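Local coordinates for protein PrgB (Enterococcus faecalis, PDB 6EVU) that promotes cell aggregation, biofilm formation and conjugation by binding and compacting DNA, the part described here being its adhesin domain, at residues I43-G48 and T111-G116; A129-E134 and L173-F178; T161-G166 and P295-Q300. One frame throughout, in Å; residues are numbered along the deposited sequence.

Contact 1: residues I43-G48 and T111-G116; sequences ISSIKG and TVTYTG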
loop_
_atom_site.group_PDB
_atom_site.type_symbol
_atom_site.label_atom_id
_atom_site.label_comp_id
_atom_site.label_asym_id
_atom_site.label_seq_id
_atom_site.Cartn_x
_atom_site.Cartn_y
_atom_site.Cartn_z
ATOM N N ILE A 43 6.791 -15.447 6.760
ATOM C CA ILE A 43 5.426 -15.893 6.477
ATOM C C ILE A 43 5.324 -17.366 6.840
ATOM O O ILE A 43 6.096 -18.188 6.329
ATOM C CB ILE A 43 5.067 -15.676 4.997
ATOM C CG1 ILE A 43 5.013 -14.173 4.691
ATOM C CG2 ILE A 43 3.730 -16.365 4.687
ATOM C CD1 ILE A 43 4.839 -13.836 3.160
ATOM N N SER A 44 4.404 -17.704 7.761
ATOM C CA SER A 44 4.183 -19.104 8.132
ATOM C C SER A 44 3.151 -19.803 7.266
ATOM O O SER A 44 3.237 -21.030 7.093
ATOM C CB SER A 44 3.724 -19.223 9.582
ATOM O OG SER A 44 2.600 -18.386 9.783
ATOM N N SER A 45 2.190 -19.059 6.705
ATOM C CA SER A 45 1.228 -19.664 5.795
ATOM C C SER A 45 0.551 -18.576 4.983
ATOM O O SER A 45 0.459 -17.412 5.393
ATOM C CB SER A 45 0.169 -20.478 6.536
ATOM O OG SER A 45 -0.643 -19.609 7.303
ATOM N N ILE A 46 0.034 -18.998 3.831
ATOM C CA ILE A 46 -0.801 -18.165 2.983
ATOM C C ILE A 46 -2.016 -18.982 2.612
ATOM O O ILE A 46 -1.865 -20.055 2.006
ATOM C CB ILE A 46 -0.077 -17.726 1.701
ATOM C CG1 ILE A 46 1.233 -17.003 2.073
ATOM C CG2 ILE A 46 -0.987 -16.861 0.820
ATOM C CD1 ILE A 46 2.101 -16.584 0.861
ATOM N N LYS A 47 -3.205 -18.471 2.930
ATOM C CA LYS A 47 -4.426 -19.258 2.762
ATOM C C LYS A 47 -5.443 -18.461 1.981
ATOM O O LYS A 47 -5.546 -17.226 2.119
ATOM C CB LYS A 47 -5.048 -19.694 4.118
ATOM C CG LYS A 47 -4.217 -20.679 4.878
ATOM C CD LYS A 47 -4.515 -22.092 4.420
ATOM C CE LYS A 47 -3.731 -23.107 5.231
ATOM N NZ LYS A 47 -2.265 -23.055 4.933
ATOM N N GLY A 48 -6.228 -19.158 1.120
ATOM C CA GLY A 48 -7.295 -18.495 0.406
ATOM C C GLY A 48 -6.998 -18.129 -1.026
ATOM O O GLY A 48 -7.923 -17.707 -1.737
ATOM N N THR A 111 -5.236 -14.706 3.265
ATOM C CA THR A 111 -4.676 -14.368 4.585
ATOM C C THR A 111 -3.207 -14.761 4.598
ATOM O O THR A 111 -2.884 -15.947 4.457
ATOM C CB THR A 111 -5.439 -15.091 5.704
ATOM O OG1 THR A 111 -6.846 -14.749 5.655
ATOM C CG2 THR A 111 -4.853 -14.796 7.101
ATOM N N VAL A 112 -2.321 -13.762 4.799
ATOM C CA VAL A 112 -0.879 -13.974 4.949
ATOM C C VAL A 112 -0.546 -13.871 6.434
ATOM O O VAL A 112 -0.729 -12.820 7.044
ATOM C CB VAL A 112 -0.100 -12.914 4.145
ATOM C CG1 VAL A 112 1.443 -13.093 4.326
ATOM C CG2 VAL A 112 -0.545 -12.879 2.675
ATOM N N THR A 113 -0.025 -14.935 7.023
ATOM C CA THR A 113 0.316 -14.926 8.441
ATOM C C THR A 113 1.824 -14.779 8.620
ATOM O O THR A 113 2.602 -15.513 8.016
ATOM C CB THR A 113 -0.170 -16.218 9.092
ATOM O OG1 THR A 113 -1.603 -16.302 8.953
ATOM C CG2 THR A 113 0.186 -16.237 10.564
ATOM N N TYR A 114 2.228 -13.832 9.448
ATOM C CA TYR A 114 3.617 -13.695 9.881
ATOM C C TYR A 114 3.751 -14.233 11.291
ATOM O O TYR A 114 2.921 -13.927 12.163
ATOM C CB TYR A 114 4.073 -12.232 9.872
ATOM C CG TYR A 114 4.139 -11.632 8.474
ATOM C CD1 TYR A 114 5.315 -11.731 7.755
ATOM C CD2 TYR A 114 3.065 -10.926 7.936
ATOM C CE1 TYR A 114 5.411 -11.213 6.482
ATOM C CE2 TYR A 114 3.142 -10.371 6.654
ATOM C CZ TYR A 114 4.324 -10.531 5.922
ATOM O OH TYR A 114 4.489 -10.006 4.648
ATOM N N THR A 115 4.830 -14.997 11.544
ATOM C CA THR A 115 5.193 -15.335 12.917
ATOM C C THR A 115 6.607 -14.842 13.198
ATOM O O THR A 115 7.302 -14.329 12.314
ATOM C CB THR A 115 5.117 -16.845 13.163
ATOM O OG1 THR A 115 5.949 -17.493 12.193
ATOM C CG2 THR A 115 3.703 -17.326 12.970
ATOM N N GLY A 116 7.007 -14.974 14.448
ATOM C CA GLY A 116 8.338 -14.580 14.855
ATOM C C GLY A 116 8.577 -13.093 14.893
ATOM O O GLY A 116 9.696 -12.657 14.622
HETATM O O HOH W 1 -2.509 -17.602 6.722
#

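Contact 2: residues A129-E134 and L173-F178; sequences AEFVYE and LTIKFF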
loop_
_atom_site.group_PDB
_atom_site.type_symbol
_atom_site.label_atom_id
_atom_site.label_comp_id
_atom_site.label_asym_id
_atom_site.label_seq_id
_atom_site.Cartn_x
_atom_site.Cartn_y
_atom_site.Cartn_z
ATOM N N ALA A 129 1.122 -11.715 13.152
ATOM C CA ALA A 129 0.129 -10.863 12.496
ATOM C C ALA A 129 -0.486 -11.575 11.295
ATOM O O ALA A 129 0.144 -12.407 10.660
ATOM C CB ALA A 129 0.764 -9.529 12.058
ATOM N N GLU A 130 -1.750 -11.259 11.026
ATOM C CA GLU A 130 -2.465 -11.698 9.826
ATOM C C GLU A 130 -2.737 -10.494 8.960
ATOM O O GLU A 130 -3.367 -9.540 9.416
ATOM C CB GLU A 130 -3.790 -12.360 10.201
ATOM C CG GLU A 130 -3.569 -13.732 10.800
ATOM C CD GLU A 130 -4.841 -14.375 11.344
ATOM O OE1 GLU A 130 -5.868 -13.671 11.463
ATOM O OE2 GLU A 130 -4.809 -15.587 11.683
ATOM N N PHE A 131 -2.205 -10.507 7.727
ATOM C CA PHE A 131 -2.514 -9.482 6.729
ATOM C C PHE A 131 -3.484 -10.103 5.728
ATOM O O PHE A 131 -3.107 -11.032 5.022
ATOM C CB PHE A 131 -1.217 -9.090 6.021
ATOM C CG PHE A 131 -0.308 -8.186 6.829
ATOM C CD1 PHE A 131 0.123 -8.512 8.119
ATOM C CD2 PHE A 131 0.092 -6.972 6.263
ATOM C CE1 PHE A 131 0.953 -7.612 8.840
ATOM C CE2 PHE A 131 0.901 -6.070 7.005
ATOM C CZ PHE A 131 1.340 -6.432 8.248
ATOM N N VAL A 132 -4.715 -9.602 5.655
ATOM C CA VAL A 132 -5.734 -10.132 4.749
ATOM C C VAL A 132 -5.916 -9.178 3.595
ATOM O O VAL A 132 -6.285 -8.006 3.776
ATOM C CB VAL A 132 -7.065 -10.353 5.472
ATOM C CG1 VAL A 132 -8.127 -10.867 4.469
ATOM C CG2 VAL A 132 -6.812 -11.300 6.673
ATOM N N TYR A 133 -5.628 -9.685 2.394
ATOM C CA TYR A 133 -5.715 -8.941 1.134
ATOM C C TYR A 133 -6.930 -9.398 0.354
ATOM O O TYR A 133 -7.128 -10.586 0.185
ATOM C CB TYR A 133 -4.482 -9.231 0.290
ATOM C CG TYR A 133 -3.214 -8.766 0.946
ATOM C CD1 TYR A 133 -2.475 -9.600 1.817
ATOM C CD2 TYR A 133 -2.700 -7.492 0.623
ATOM C CE1 TYR A 133 -1.243 -9.134 2.370
ATOM C CE2 TYR A 133 -1.514 -7.056 1.201
ATOM C CZ TYR A 133 -0.819 -7.880 2.040
ATOM O OH TYR A 133 0.364 -7.534 2.633
ATOM N N GLU A 134 -7.723 -8.437 -0.132
ATOM C CA GLU A 134 -8.868 -8.780 -0.939
ATOM C C GLU A 134 -8.898 -7.857 -2.134
ATOM O O GLU A 134 -8.999 -6.637 -1.973
ATOM C CB GLU A 134 -10.174 -8.695 -0.132
ATOM C CG GLU A 134 -11.296 -9.257 -0.944
ATOM C CD GLU A 134 -12.576 -9.463 -0.162
ATOM O OE1 GLU A 134 -12.598 -9.378 1.114
ATOM O OE2 GLU A 134 -13.603 -9.731 -0.862
ATOM N N LEU A 173 -6.830 -4.114 2.527
ATOM C CA LEU A 173 -5.916 -4.732 3.480
ATOM C C LEU A 173 -6.496 -4.570 4.883
ATOM O O LEU A 173 -6.782 -3.436 5.316
ATOM C CB LEU A 173 -4.498 -4.109 3.408
ATOM C CG LEU A 173 -3.497 -4.527 4.493
ATOM C CD1 LEU A 173 -3.274 -6.063 4.500
ATOM C CD2 LEU A 173 -2.194 -3.861 4.175
ATOM N N THR A 174 -6.698 -5.698 5.570
ATOM C CA THR A 174 -7.137 -5.695 6.974
ATOM C C THR A 174 -6.119 -6.473 7.774
ATOM O O THR A 174 -5.735 -7.579 7.382
ATOM C CB THR A 174 -8.508 -6.368 7.105
ATOM O OG1 THR A 174 -9.458 -5.737 6.225
ATOM C CG2 THR A 174 -8.967 -6.321 8.572
ATOM N N ILE A 175 -5.635 -5.889 8.889
ATOM C CA ILE A 175 -4.490 -6.427 9.629
ATOM C C ILE A 175 -4.927 -6.785 11.042
ATOM O O ILE A 175 -5.606 -5.995 11.705
ATOM C CB ILE A 175 -3.334 -5.412 9.673
ATOM C CG1 ILE A 175 -2.796 -5.171 8.255
ATOM C CG2 ILE A 175 -2.163 -5.893 10.634
ATOM C CD1 ILE A 175 -1.971 -3.875 8.077
ATOM N N LYS A 176 -4.520 -7.963 11.522
ATOM C CA LYS A 176 -4.733 -8.321 12.913
ATOM C C LYS A 176 -3.389 -8.566 13.554
ATOM O O LYS A 176 -2.558 -9.280 12.985
ATOM C CB LYS A 176 -5.596 -9.566 13.065
ATOM C CG LYS A 176 -7.019 -9.403 12.667
ATOM C CD LYS A 176 -7.740 -10.701 13.006
ATOM C CE LYS A 176 -9.128 -10.719 12.424
ATOM N NZ LYS A 176 -9.831 -12.017 12.730
ATOM N N PHE A 177 -3.172 -7.971 14.726
ATOM C CA PHE A 177 -1.934 -8.201 15.483
ATOM C C PHE A 177 -2.257 -9.127 16.633
ATOM O O PHE A 177 -3.309 -8.982 17.249
ATOM C CB PHE A 177 -1.389 -6.899 16.050
ATOM C CG PHE A 177 -1.144 -5.852 15.038
ATOM C CD1 PHE A 177 -0.134 -5.984 14.097
ATOM C CD2 PHE A 177 -1.926 -4.710 15.032
ATOM C CE1 PHE A 177 0.112 -4.980 13.188
ATOM C CE2 PHE A 177 -1.739 -3.737 14.083
ATOM C CZ PHE A 177 -0.724 -3.854 13.169
ATOM N N PHE A 178 -1.319 -10.038 16.970
ATOM C CA PHE A 178 -1.548 -10.987 18.056
ATOM C C PHE A 178 -0.426 -10.953 19.072
ATOM O O PHE A 178 0.763 -10.875 18.715
ATOM C CB PHE A 178 -1.708 -12.408 17.509
ATOM C CG PHE A 178 -2.882 -12.572 16.582
ATOM C CD1 PHE A 178 -2.736 -12.380 15.218
ATOM C CD2 PHE A 178 -4.120 -12.918 17.082
ATOM C CE1 PHE A 178 -3.861 -12.536 14.347
ATOM C CE2 PHE A 178 -5.216 -13.053 16.270
ATOM C CZ PHE A 178 -5.075 -12.882 14.865
HETATM O O HOH W 2 -8.284 -14.392 12.328
HETATM O O HOH W 3 -9.039 -7.207 3.929
#

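Contact 3: residues T161-G166 and P295-Q300; sequences TNRVNG and PVSSAQ. With PO4 (phosphate ion), chain B.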
loop_
_atom_site.group_PDB
_atom_site.type_symbol
_atom_site.label_atom_id
_atom_site.label_comp_id
_atom_site.label_asym_id
_atom_site.label_seq_id
_atom_site.Cartn_x
_atom_site.Cartn_y
_atom_site.Cartn_z
ATOM N N THR A 161 -1.112 -6.087 -12.204
ATOM C CA THR A 161 -1.622 -6.920 -13.296
ATOM C C THR A 161 -1.474 -6.139 -14.603
ATOM O O THR A 161 -0.983 -5.020 -14.625
ATOM C CB THR A 161 -3.074 -7.348 -13.024
ATOM O OG1 THR A 161 -3.437 -8.346 -14.020
ATOM C CG2 THR A 161 -4.025 -6.168 -13.189
ATOM N N ASN A 162 -1.884 -6.753 -15.687
ATOM C CA ASN A 162 -1.916 -6.131 -17.002
ATOM C C ASN A 162 -3.023 -5.089 -17.068
ATOM O O ASN A 162 -4.138 -5.343 -16.611
ATOM C CB ASN A 162 -2.207 -7.270 -18.003
ATOM C CG ASN A 162 -2.194 -6.841 -19.402
ATOM O OD1 ASN A 162 -1.339 -6.069 -19.840
ATOM N ND2 ASN A 162 -3.107 -7.402 -20.163
ATOM N N ARG A 163 -2.797 -3.983 -17.771
ATOM C CA ARG A 163 -3.879 -3.008 -17.917
ATOM C C ARG A 163 -4.498 -3.119 -19.311
ATOM O O ARG A 163 -3.845 -2.799 -20.302
ATOM C CB ARG A 163 -3.375 -1.582 -17.676
ATOM C CG ARG A 163 -4.463 -0.550 -17.858
ATOM C CD ARG A 163 -4.045 0.879 -17.449
ATOM N NE ARG A 163 -3.867 1.031 -16.003
ATOM C CZ ARG A 163 -4.891 1.115 -15.162
ATOM N NH1 ARG A 163 -6.125 1.071 -15.627
ATOM N NH2 ARG A 163 -4.691 1.272 -13.876
ATOM N N VAL A 164 -5.771 -3.531 -19.393
ATOM C CA VAL A 164 -6.497 -3.504 -20.660
ATOM C C VAL A 164 -7.583 -2.433 -20.700
ATOM O O VAL A 164 -8.136 -2.177 -21.779
ATOM C CB VAL A 164 -7.132 -4.878 -20.997
ATOM C CG1 VAL A 164 -6.135 -6.004 -20.925
ATOM C CG2 VAL A 164 -8.292 -5.182 -20.112
ATOM N N ASN A 165 -7.965 -1.855 -19.566
ATOM C CA ASN A 165 -9.018 -0.838 -19.568
ATOM C C ASN A 165 -8.629 0.227 -18.565
ATOM O O ASN A 165 -7.500 0.240 -18.066
ATOM C CB ASN A 165 -10.391 -1.453 -19.264
ATOM C CG ASN A 165 -10.384 -2.214 -17.958
ATOM O OD1 ASN A 165 -9.945 -1.683 -16.942
ATOM N ND2 ASN A 165 -10.864 -3.451 -17.975
ATOM N N GLY A 166 -9.567 1.130 -18.258
ATOM C CA GLY A 166 -9.265 2.242 -17.389
ATOM C C GLY A 166 -9.562 2.044 -15.911
ATOM O O GLY A 166 -9.502 3.019 -15.157
ATOM N N PRO A 295 1.136 3.988 -19.583
ATOM C CA PRO A 295 2.194 3.024 -19.243
ATOM C C PRO A 295 2.466 2.926 -17.736
ATOM O O PRO A 295 2.222 3.869 -16.970
ATOM C CB PRO A 295 3.421 3.579 -19.974
ATOM C CG PRO A 295 2.894 4.666 -20.873
ATOM C CD PRO A 295 1.680 5.207 -20.193
ATOM N N VAL A 296 2.994 1.759 -17.333
ATOM C CA VAL A 296 3.461 1.419 -15.980
ATOM C C VAL A 296 2.497 1.933 -14.915
ATOM O O VAL A 296 2.917 2.454 -13.879
ATOM C CB VAL A 296 4.925 1.890 -15.733
ATOM C CG1 VAL A 296 5.846 1.161 -16.683
ATOM C CG2 VAL A 296 5.113 3.399 -15.872
ATOM N N SER A 297 1.198 1.708 -15.130
ATOM C CA SER A 297 0.155 2.263 -14.271
ATOM C C SER A 297 -0.686 1.188 -13.587
ATOM O O SER A 297 -1.833 1.463 -13.180
ATOM C CB SER A 297 -0.743 3.211 -15.074
ATOM O OG SER A 297 -1.504 2.501 -16.053
ATOM N N SER A 298 -0.145 -0.049 -13.466
ATOM C CA SER A 298 -0.919 -1.128 -12.882
ATOM C C SER A 298 -0.100 -2.098 -12.018
ATOM O O SER A 298 -0.576 -3.211 -11.743
ATOM C CB SER A 298 -1.684 -1.931 -13.992
ATOM O OG SER A 298 -0.804 -2.287 -15.081
ATOM N N ALA A 299 1.084 -1.715 -11.545
ATOM C CA ALA A 299 1.733 -2.506 -10.510
ATOM C C ALA A 299 2.397 -1.562 -9.513
ATOM O O ALA A 299 2.985 -0.556 -9.902
ATOM C CB ALA A 299 2.813 -3.419 -11.098
ATOM N N GLN A 300 2.317 -1.931 -8.223
ATOM C CA GLN A 300 2.825 -1.017 -7.204
ATOM C C GLN A 300 3.448 -1.812 -6.062
ATOM O O GLN A 300 3.193 -3.002 -5.864
ATOM C CB GLN A 300 1.682 -0.129 -6.663
ATOM C CG GLN A 300 0.731 -0.920 -5.761
ATOM C CD GLN A 300 -0.566 -0.157 -5.497
ATOM O OE1 GLN A 300 -1.655 -0.598 -5.809
ATOM N NE2 GLN A 300 -0.436 0.998 -4.873
HETATM P P PO4 B . 2.702 -1.573 -19.579
HETATM O O1 PO4 B . 3.486 -0.317 -19.248
HETATM O O2 PO4 B . 1.232 -1.297 -19.264
HETATM O O3 PO4 B . 2.829 -1.845 -21.069
HETATM O O4 PO4 B . 3.166 -2.824 -18.890
#

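Contact 1: residues I43-G48 and T111-G116
With CG1 of Ile43 set beside its own backbone N (chi1 -67°) and the chain running on extended to CD1, the isoleucine crosses the Tyr114 side chain obliquely, CG1 lying 3.5 Å from Tyr114 CE1. The same extension carries Ile43 CD1 to 3.7 Å from Val112 CG1, the branch of the valine that is anti to the backbone N. Apolar and aromatic residues suit this side of the sheet, where Ile43, Ile46, Val112 and Tyr114 are buried; Ile43 and Ile46 meet Tyr100, and Ile43 and Val112 meet Phe149, of the other sheet, and the phenol OH of Tyr114 is satisfied by the carbonyl of Ser150. Ser45, Thr111 and Thr113 take the opposite side, together with the exposed Lys47. One water collects Ser45 OG at 2.8 Å, Thr113 OG1 at 2.7 Å and the carbonyl of Thr111, so two hydroxyls too far apart to bond directly are joined through it. Between the two sides the antiparallel pairing is interrupted, because Ser44 and Ser45 together face Thr113. Ser44 N donates a hydrogen bond to Thr113 O at 2.8 Å, while Thr113 N reaches Ser45 O at 3.0 Å in a straight bond; Ser44 OG adds a weak one to Thr113 O. The extra residue leaves Ser45 N buried without a partner, and regular pairing resumes where Lys47 and Thr111 exchange two backbone bonds. The near-helical turn of Ser44 (psi -28°) followed by an extended Ser45 is that of a classic beta bulge, here in an edge strand of the beta sandwich of a glucan-binding protein C domain, as in the antigen I/II adhesins.

Contact 2: residues A129-E134 and L173-F178
Leu173 and Tyr133 open the tight side of this strand pair: Leu173 CD1 sits over one face of the tyrosine ring, 4.0 Å from its centroid, and also touches CD2 of Phe131 at 3.9 Å. Two residues along each strand, the side chains of Ile175 and Phe131 lie side by side and point the same way, with Ile175 CG1 13° off the normal of the Phe131 ring in a second CH-pi contact. Small Ala129 ends the row, its CB obliquely beside the Phe177 ring. Flat rings with aliphatic branches laid on them fill the interior closely, and the ring of Phe149, from the other sheet, meets that of Tyr133.

The other side is looser and wetter. Glu130 and Lys176 extend outward as a pair, yet Glu130 OE1 and Lys176 NZ stay 4.5 Å apart, and a water that donates to the one and accepts from the other links them. Glu130 OE1 also comes to the edge of the Phe178 ring, 3.6 Å from CZ, where the rim hydrogens probably favour a negative charge; Phe178 meanwhile makes a cation-pi contact with Lys128. A second water joins Val132 O to Thr174 OG1, which bonds Ser281 as well. Four regular backbone bonds, two at Glu130–Lys176 and two at Val132–Thr174, hold the strands together. Apolar residues inward and polar ones mostly outward mark the amphipathic antiparallel strands of a beta sandwich, here in its larger sheet.

Contact 3: residues T161-G166 and P295-Q300
Ser298, which gives up the most surface here, bonds twice with Thr161. Its backbone carbonyl accepts from Thr161 N at 3.0 Å, and its hydroxyl donates to Thr161 O at 2.8 Å. A chi1 of 49° holds that hydroxyl between the backbone N and the carbonyl carbon, facing the 161-166 loop; here the side chain of Ser298 takes the donor role that its backbone N would have in a regular antiparallel pair. Serine is short enough for this, and its OG also packs against CB of Arg163.

Arg163 comes next in buried surface. Its CG is anti to the backbone N and the chain then bends at chi3 (-70°), which swings the guanidinium alongside Ser297. NH2 bonds Ser297 O at 2.9 Å, the acceptor lying in the guanidinium plane although the donor stands above the carbonyl plane; NE makes a weak, bent bond to Ser297 OG at 2.8 Å. NH1 turns back to Asn165 O within its own loop and to Lys167 O, while Ser297 OG also bonds Val294 O. Arginine suits a place where several carbonyls must be gathered by one planar group. Beyond Ser297, Val296 N donates to a phosphate ion, probably from the crystallisation liquor, which Arg73 holds as well.

Thr161 and Ser298 thus prolong the antiparallel pairing of strands 157-160 and 299-302, and Arg163 ties the loop after the first to the one leading into the second, at the edge of the sandwich's smaller sheet.

Contacts 1 and 2 are two strand pairings of one antiparallel sheet, separated by the pairing of 110-115 with 124-137, their centres about 9 Å apart. In that middle pairing Tyr114 N is 2.8 Å from Ala129 O and Phe131 N 2.8 Å from Val112 O, both probable hydrogen bonds; inside, the rings of Tyr114 and Phe131 meet edge to face. Contact 3 is made mostly by loops at the end of the other sheet and touches neither: its centre is about 27 Å from that of contact 1 and 25 Å from that of contact 2. The phosphate ion, probably from the crystallisation liquor, is bound at its 295-300 side and marks no known site. Along the chain, the segments of contacts 2 and 3 alternate.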